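Local coordinates for extracellular solute-binding protein, family 1 (PDB 6FTH), which probably binds human milk oligosaccharides outside the cell and hands them to an ABC transporter for import, at residues F208-I222 against F245-Y258. Residues are numbered along the deposited sequence; the frame is centred on the assembly and turned at random.
Sequences FTYYSPMLLLNSTGI and FLTSDEYKQVIKYY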
loop_
_atom_site.group_PDB
_atom_site.type_symbol
_atom_site.label_atom_id
_atom_site.label_comp_id
_atom_site.label_asym_id
_atom_site.label_seq_id
_atom_site.Cartn_x
_atom_site.Cartn_y
_atom_site.Cartn_z
ATOM N N PHE A 208 -3.825 -9.514 -5.742
ATOM C CA PHE A 208 -4.199 -9.589 -4.329
ATOM C C PHE A 208 -4.155 -8.186 -3.739
ATOM O O PHE A 208 -3.102 -7.538 -3.737
ATOM C CB PHE A 208 -3.307 -10.585 -3.589
ATOM C CG PHE A 208 -3.437 -11.960 -4.134
ATOM C CD1 PHE A 208 -4.578 -12.715 -3.897
ATOM C CD2 PHE A 208 -2.464 -12.481 -4.976
ATOM C CE1 PHE A 208 -4.724 -13.962 -4.427
ATOM C CE2 PHE A 208 -2.619 -13.736 -5.535
ATOM C CZ PHE A 208 -3.746 -14.486 -5.271
ATOM N N THR A 209 -5.319 -7.701 -3.294
ATOM C CA THR A 209 -5.523 -6.299 -2.954
ATOM C C THR A 209 -5.108 -6.016 -1.517
ATOM O O THR A 209 -4.842 -6.923 -0.724
ATOM C CB THR A 209 -7.003 -5.925 -3.126
ATOM O OG1 THR A 209 -7.774 -6.562 -2.106
ATOM C CG2 THR A 209 -7.536 -6.374 -4.513
ATOM N N TYR A 210 -5.094 -4.734 -1.162
ATOM C CA TYR A 210 -5.083 -4.389 0.247
ATOM C C TYR A 210 -6.193 -5.159 0.949
ATOM O O TYR A 210 -7.291 -5.341 0.411
ATOM C CB TYR A 210 -5.329 -2.897 0.433
ATOM C CG TYR A 210 -4.094 -2.041 0.387
ATOM C CD1 TYR A 210 -3.273 -2.020 -0.740
ATOM C CD2 TYR A 210 -3.742 -1.249 1.480
ATOM C CE1 TYR A 210 -2.142 -1.222 -0.778
ATOM C CE2 TYR A 210 -2.602 -0.451 1.457
ATOM C CZ TYR A 210 -1.807 -0.447 0.321
ATOM O OH TYR A 210 -0.680 0.346 0.299
ATOM N N TYR A 211 -5.899 -5.646 2.137
ATOM C CA TYR A 211 -6.880 -6.305 2.996
ATOM C C TYR A 211 -7.429 -7.581 2.365
ATOM O O TYR A 211 -8.509 -8.049 2.710
ATOM C CB TYR A 211 -8.005 -5.348 3.435
ATOM C CG TYR A 211 -7.540 -3.894 3.580
ATOM C CD1 TYR A 211 -6.398 -3.567 4.296
ATOM C CD2 TYR A 211 -8.221 -2.851 2.934
ATOM C CE1 TYR A 211 -5.944 -2.262 4.365
ATOM C CE2 TYR A 211 -7.781 -1.550 3.014
ATOM C CZ TYR A 211 -6.639 -1.256 3.724
ATOM O OH TYR A 211 -6.163 0.030 3.807
ATOM N N SER A 212 -6.642 -8.191 1.484
ATOM C CA SER A 212 -7.053 -9.408 0.811
ATOM C C SER A 212 -7.314 -10.527 1.819
ATOM O O SER A 212 -6.550 -10.678 2.781
ATOM C CB SER A 212 -5.916 -9.868 -0.097
ATOM O OG SER A 212 -6.216 -11.125 -0.674
ATOM N N PRO A 213 -8.326 -11.380 1.589
ATOM C CA PRO A 213 -8.458 -12.600 2.399
ATOM C C PRO A 213 -7.190 -13.437 2.372
ATOM O O PRO A 213 -6.947 -14.218 3.300
ATOM C CB PRO A 213 -9.635 -13.361 1.754
ATOM C CG PRO A 213 -9.815 -12.736 0.369
ATOM C CD PRO A 213 -9.342 -11.296 0.526
ATOM N N MET A 214 -6.373 -13.287 1.326
ATOM C CA MET A 214 -5.158 -14.106 1.261
ATOM C C MET A 214 -4.084 -13.639 2.214
ATOM O O MET A 214 -2.990 -14.206 2.239
ATOM C CB MET A 214 -4.631 -14.200 -0.171
ATOM C CG MET A 214 -5.590 -14.895 -1.106
ATOM S SD MET A 214 -6.142 -16.441 -0.389
ATOM C CE MET A 214 -7.479 -16.942 -1.483
ATOM N N LEU A 215 -4.362 -12.638 3.027
ATOM C CA LEU A 215 -3.486 -12.379 4.159
ATOM C C LEU A 215 -3.363 -13.594 5.077
ATOM O O LEU A 215 -2.406 -13.663 5.855
ATOM C CB LEU A 215 -3.980 -11.160 4.918
ATOM C CG LEU A 215 -3.744 -9.820 4.240
ATOM C CD1 LEU A 215 -4.596 -8.765 4.906
ATOM C CD2 LEU A 215 -2.257 -9.424 4.290
ATOM N N LEU A 216 -4.289 -14.558 5.008
ATOM C CA LEU A 216 -4.131 -15.804 5.764
ATOM C C LEU A 216 -2.955 -16.651 5.278
ATOM O O LEU A 216 -2.575 -17.605 5.966
ATOM C CB LEU A 216 -5.428 -16.634 5.784
ATOM C CG LEU A 216 -6.526 -16.099 6.704
ATOM C CD1 LEU A 216 -7.623 -17.150 6.803
ATOM C CD2 LEU A 216 -6.030 -15.755 8.088
ATOM N N LEU A 217 -2.350 -16.319 4.132
ATOM C CA LEU A 217 -1.111 -17.007 3.765
ATOM C C LEU A 217 -0.046 -16.831 4.833
ATOM O O LEU A 217 0.790 -17.720 5.035
ATOM C CB LEU A 217 -0.571 -16.484 2.434
ATOM C CG LEU A 217 -1.294 -16.986 1.187
ATOM C CD1 LEU A 217 -1.011 -16.115 -0.031
ATOM C CD2 LEU A 217 -0.887 -18.439 0.917
ATOM N N ASN A 218 -0.076 -15.714 5.565
ATOM C CA ASN A 218 0.908 -15.510 6.626
ATOM C C ASN A 218 0.783 -16.572 7.722
ATOM O O ASN A 218 1.791 -16.933 8.361
ATOM C CB ASN A 218 0.737 -14.100 7.201
ATOM C CG ASN A 218 1.164 -13.020 6.214
ATOM O OD1 ASN A 218 2.360 -12.859 5.890
ATOM N ND2 ASN A 218 0.189 -12.268 5.713
ATOM N N SER A 219 -0.432 -17.085 7.936
ATOM C CA SER A 219 -0.670 -18.178 8.880
ATOM C C SER A 219 0.144 -19.400 8.533
ATOM O O SER A 219 0.433 -20.211 9.421
ATOM C CB SER A 219 -2.134 -18.630 8.844
ATOM O OG SER A 219 -2.996 -17.590 9.224
ATOM N N THR A 220 0.446 -19.583 7.253
ATOM C CA THR A 220 1.114 -20.786 6.765
ATOM C C THR A 220 2.618 -20.645 6.715
ATOM O O THR A 220 3.302 -21.628 6.376
ATOM C CB THR A 220 0.609 -21.171 5.362
ATOM O OG1 THR A 220 1.150 -20.296 4.359
ATOM C CG2 THR A 220 -0.903 -21.149 5.284
ATOM N N GLY A 221 3.149 -19.478 7.038
ATOM C CA GLY A 221 4.571 -19.241 6.991
ATOM C C GLY A 221 5.073 -18.605 5.716
ATOM O O GLY A 221 6.294 -18.527 5.529
ATOM N N ILE A 222 4.179 -18.150 4.834
ATOM C CA ILE A 222 4.534 -17.397 3.626
ATOM C C ILE A 222 4.294 -15.921 3.905
ATOM O O ILE A 222 3.170 -15.518 4.235
ATOM C CB ILE A 222 3.742 -17.878 2.400
ATOM C CG1 ILE A 222 4.199 -19.290 1.995
ATOM C CG2 ILE A 222 3.904 -16.903 1.212
ATOM C CD1 ILE A 222 3.353 -19.922 0.890
ATOM N N PHE A 245 3.240 -18.521 -4.833
ATOM C CA PHE A 245 2.320 -19.202 -3.947
ATOM C C PHE A 245 1.060 -19.674 -4.657
ATOM O O PHE A 245 0.287 -20.419 -4.056
ATOM C CB PHE A 245 1.989 -18.381 -2.690
ATOM C CG PHE A 245 1.359 -17.021 -2.940
ATOM C CD1 PHE A 245 0.035 -16.891 -3.351
ATOM C CD2 PHE A 245 2.071 -15.874 -2.642
ATOM C CE1 PHE A 245 -0.531 -15.642 -3.526
ATOM C CE2 PHE A 245 1.514 -14.605 -2.825
ATOM C CZ PHE A 245 0.196 -14.494 -3.243
ATOM N N LEU A 246 0.869 -19.305 -5.922
ATOM C CA LEU A 246 -0.374 -19.620 -6.616
ATOM C C LEU A 246 -0.567 -21.113 -6.787
ATOM O O LEU A 246 -1.705 -21.557 -6.949
ATOM C CB LEU A 246 -0.385 -18.951 -7.988
ATOM C CG LEU A 246 -0.374 -17.428 -7.985
ATOM C CD1 LEU A 246 -0.296 -16.903 -9.420
ATOM C CD2 LEU A 246 -1.602 -16.854 -7.289
ATOM N N THR A 247 0.513 -21.897 -6.762
ATOM C CA THR A 247 0.458 -23.348 -6.901
ATOM C C THR A 247 0.954 -24.062 -5.648
ATOM O O THR A 247 1.296 -25.251 -5.695
ATOM C CB THR A 247 1.263 -23.805 -8.130
ATOM O OG1 THR A 247 2.618 -23.371 -7.989
ATOM C CG2 THR A 247 0.684 -23.228 -9.393
ATOM N N SER A 248 0.985 -23.364 -4.515
ATOM C CA SER A 248 1.523 -23.929 -3.287
ATOM C C SER A 248 0.445 -24.661 -2.493
ATOM O O SER A 248 -0.729 -24.292 -2.524
ATOM C CB SER A 248 2.119 -22.831 -2.406
ATOM O OG SER A 248 1.123 -21.957 -1.917
ATOM N N ASP A 249 0.869 -25.678 -1.748
ATOM C CA ASP A 249 -0.028 -26.328 -0.800
ATOM C C ASP A 249 -0.586 -25.311 0.200
ATOM O O ASP A 249 -1.743 -25.417 0.623
ATOM C CB ASP A 249 0.718 -27.446 -0.078
ATOM C CG ASP A 249 1.109 -28.597 -1.005
ATOM O OD1 ASP A 249 0.386 -28.862 -2.004
ATOM O OD2 ASP A 249 2.137 -29.257 -0.706
ATOM N N GLU A 250 0.210 -24.308 0.560
ATOM C CA GLU A 250 -0.251 -23.284 1.492
ATOM C C GLU A 250 -1.481 -22.552 0.965
ATOM O O GLU A 250 -2.451 -22.332 1.705
ATOM C CB GLU A 250 0.868 -22.290 1.739
ATOM C CG GLU A 250 2.011 -22.837 2.561
ATOM C CD GLU A 250 3.146 -23.495 1.762
ATOM O OE1 GLU A 250 2.957 -23.914 0.603
ATOM O OE2 GLU A 250 4.261 -23.583 2.321
ATOM N N TYR A 251 -1.439 -22.125 -0.304
ATOM C CA TYR A 251 -2.580 -21.450 -0.925
ATOM C C TYR A 251 -3.786 -22.382 -0.976
ATOM O O TYR A 251 -4.920 -21.988 -0.671
ATOM C CB TYR A 251 -2.173 -20.991 -2.339
ATOM C CG TYR A 251 -3.110 -20.045 -3.074
ATOM C CD1 TYR A 251 -3.325 -18.759 -2.611
ATOM C CD2 TYR A 251 -3.726 -20.427 -4.247
ATOM C CE1 TYR A 251 -4.169 -17.880 -3.286
ATOM C CE2 TYR A 251 -4.558 -19.557 -4.938
ATOM C CZ TYR A 251 -4.781 -18.289 -4.448
ATOM O OH TYR A 251 -5.596 -17.405 -5.089
ATOM N N LYS A 252 -3.562 -23.633 -1.371
ATOM C CA LYS A 252 -4.643 -24.616 -1.358
ATOM C C LYS A 252 -5.284 -24.724 0.029
ATOM O O LYS A 252 -6.512 -24.767 0.149
ATOM C CB LYS A 252 -4.104 -25.980 -1.801
ATOM C CG LYS A 252 -5.183 -27.085 -1.806
ATOM C CD LYS A 252 -4.864 -28.334 -2.654
ATOM C CE LYS A 252 -3.494 -28.894 -2.422
ATOM N NZ LYS A 252 -3.324 -30.152 -3.217
ATOM N N GLN A 253 -4.472 -24.785 1.082
ATOM C CA GLN A 253 -4.996 -24.929 2.435
ATOM C C GLN A 253 -5.784 -23.701 2.875
ATOM O O GLN A 253 -6.809 -23.837 3.552
ATOM C CB GLN A 253 -3.861 -25.254 3.401
ATOM C CG GLN A 253 -3.238 -26.655 3.164
ATOM C CD GLN A 253 -4.292 -27.739 2.904
ATOM O OE1 GLN A 253 -5.277 -27.850 3.637
ATOM N NE2 GLN A 253 -4.105 -28.518 1.832
ATOM N N VAL A 254 -5.315 -22.501 2.516
ATOM C CA VAL A 254 -6.076 -21.289 2.820
ATOM C C VAL A 254 -7.445 -21.350 2.160
ATOM O O VAL A 254 -8.472 -21.024 2.775
ATOM C CB VAL A 254 -5.307 -20.040 2.372
ATOM C CG1 VAL A 254 -6.208 -18.820 2.431
ATOM C CG2 VAL A 254 -4.090 -19.853 3.237
ATOM N N ILE A 255 -7.477 -21.742 0.881
ATOM C CA ILE A 255 -8.745 -21.833 0.163
ATOM C C ILE A 255 -9.681 -22.839 0.833
ATOM O O ILE A 255 -10.881 -22.569 1.019
ATOM C CB ILE A 255 -8.485 -22.169 -1.316
ATOM C CG1 ILE A 255 -7.868 -20.962 -2.029
ATOM C CG2 ILE A 255 -9.802 -22.567 -1.980
ATOM C CD1 ILE A 255 -7.310 -21.250 -3.403
ATOM N N LYS A 256 -9.158 -23.999 1.228
ATOM C CA LYS A 256 -10.002 -25.009 1.856
ATOM C C LYS A 256 -10.543 -24.512 3.195
ATOM O O LYS A 256 -11.701 -24.779 3.537
ATOM C CB LYS A 256 -9.229 -26.311 2.019
ATOM C CG LYS A 256 -9.010 -27.034 0.691
ATOM C CD LYS A 256 -8.320 -28.378 0.894
ATOM C CE LYS A 256 -9.309 -29.461 1.286
ATOM N NZ LYS A 256 -8.681 -30.809 1.247
ATOM N N TYR A 257 -9.718 -23.786 3.959
ATOM C CA TYR A 257 -10.172 -23.236 5.235
ATOM C C TYR A 257 -11.294 -22.246 5.012
ATOM O O TYR A 257 -12.330 -22.305 5.694
ATOM C CB TYR A 257 -8.995 -22.595 5.977
ATOM C CG TYR A 257 -9.324 -22.024 7.343
ATOM C CD1 TYR A 257 -9.690 -22.850 8.392
ATOM C CD2 TYR A 257 -9.225 -20.674 7.580
ATOM C CE1 TYR A 257 -9.978 -22.330 9.638
ATOM C CE2 TYR A 257 -9.500 -20.150 8.821
ATOM C CZ TYR A 257 -9.854 -20.983 9.841
ATOM O OH TYR A 257 -10.131 -20.448 11.080
ATOM N N TYR A 258 -11.106 -21.321 4.060
ATOM C CA TYR A 258 -12.172 -20.366 3.751
ATOM C C TYR A 258 -13.429 -21.082 3.296
ATOM O O TYR A 258 -14.539 -20.680 3.659
ATOM C CB TYR A 258 -11.744 -19.349 2.707
ATOM C CG TYR A 258 -11.012 -18.151 3.296
ATOM C CD1 TYR A 258 -11.580 -17.388 4.320
ATOM C CD2 TYR A 258 -9.749 -17.785 2.841
ATOM C CE1 TYR A 258 -10.915 -16.283 4.847
ATOM C CE2 TYR A 258 -9.087 -16.697 3.368
ATOM C CZ TYR A 258 -9.665 -15.949 4.371
ATOM O OH TYR A 258 -9.023 -14.857 4.882
HETATM O O HOH W 1 5.192 -22.097 4.426
#
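L217 lays its methyl CD1 over one face of the F245 ring, 3.6 Å from the ring centroid and only 13° off the normal, a clean CH-pi contact. The other branch, CD2, points instead to the backbone N and CA of Y251, so the leucine bridges the F245 ring and the first turn of the helix. F245 turns its edge to F208; the two rings meet obliquely, planes at 52°, while L246 CD2 and the hydroxyl of Y251 lie at the F208 edge. M214 bends at chi2 (-49°), which carries SD back to V254 CG1 at 3.7 Å and beside the Y251 ring in an oblique Met-aromatic contact. In this way a short 3-10 segment, 213-216, within the long loop between strands 197-199 and 235-238, packs along helix 249-263 from Y251 to Y258, in a bilobed fold of the kind expected for an extracellular solute-binding protein. S248 N-caps that helix by accepting from Y251 N, and T478 of helix 457-484 bonds the Y251 hydroxyl. The single direct hydrogen bond across the contact runs from Y258 OH to P213 O at 2.7 Å; this carbonyl also accepts from L216 N, and L216 CD1 touches Y258 CZ at 3.4 Å. A phenylalanine in place of Y258 would probably cost P213 O one of these two donors and leave the two segments without a direct hydrogen bond. Toward solvent, T220 OG1 rests against E250 CG while donating in plane to a lone pair of L217 O, and one water links T220 O to E250 OE2.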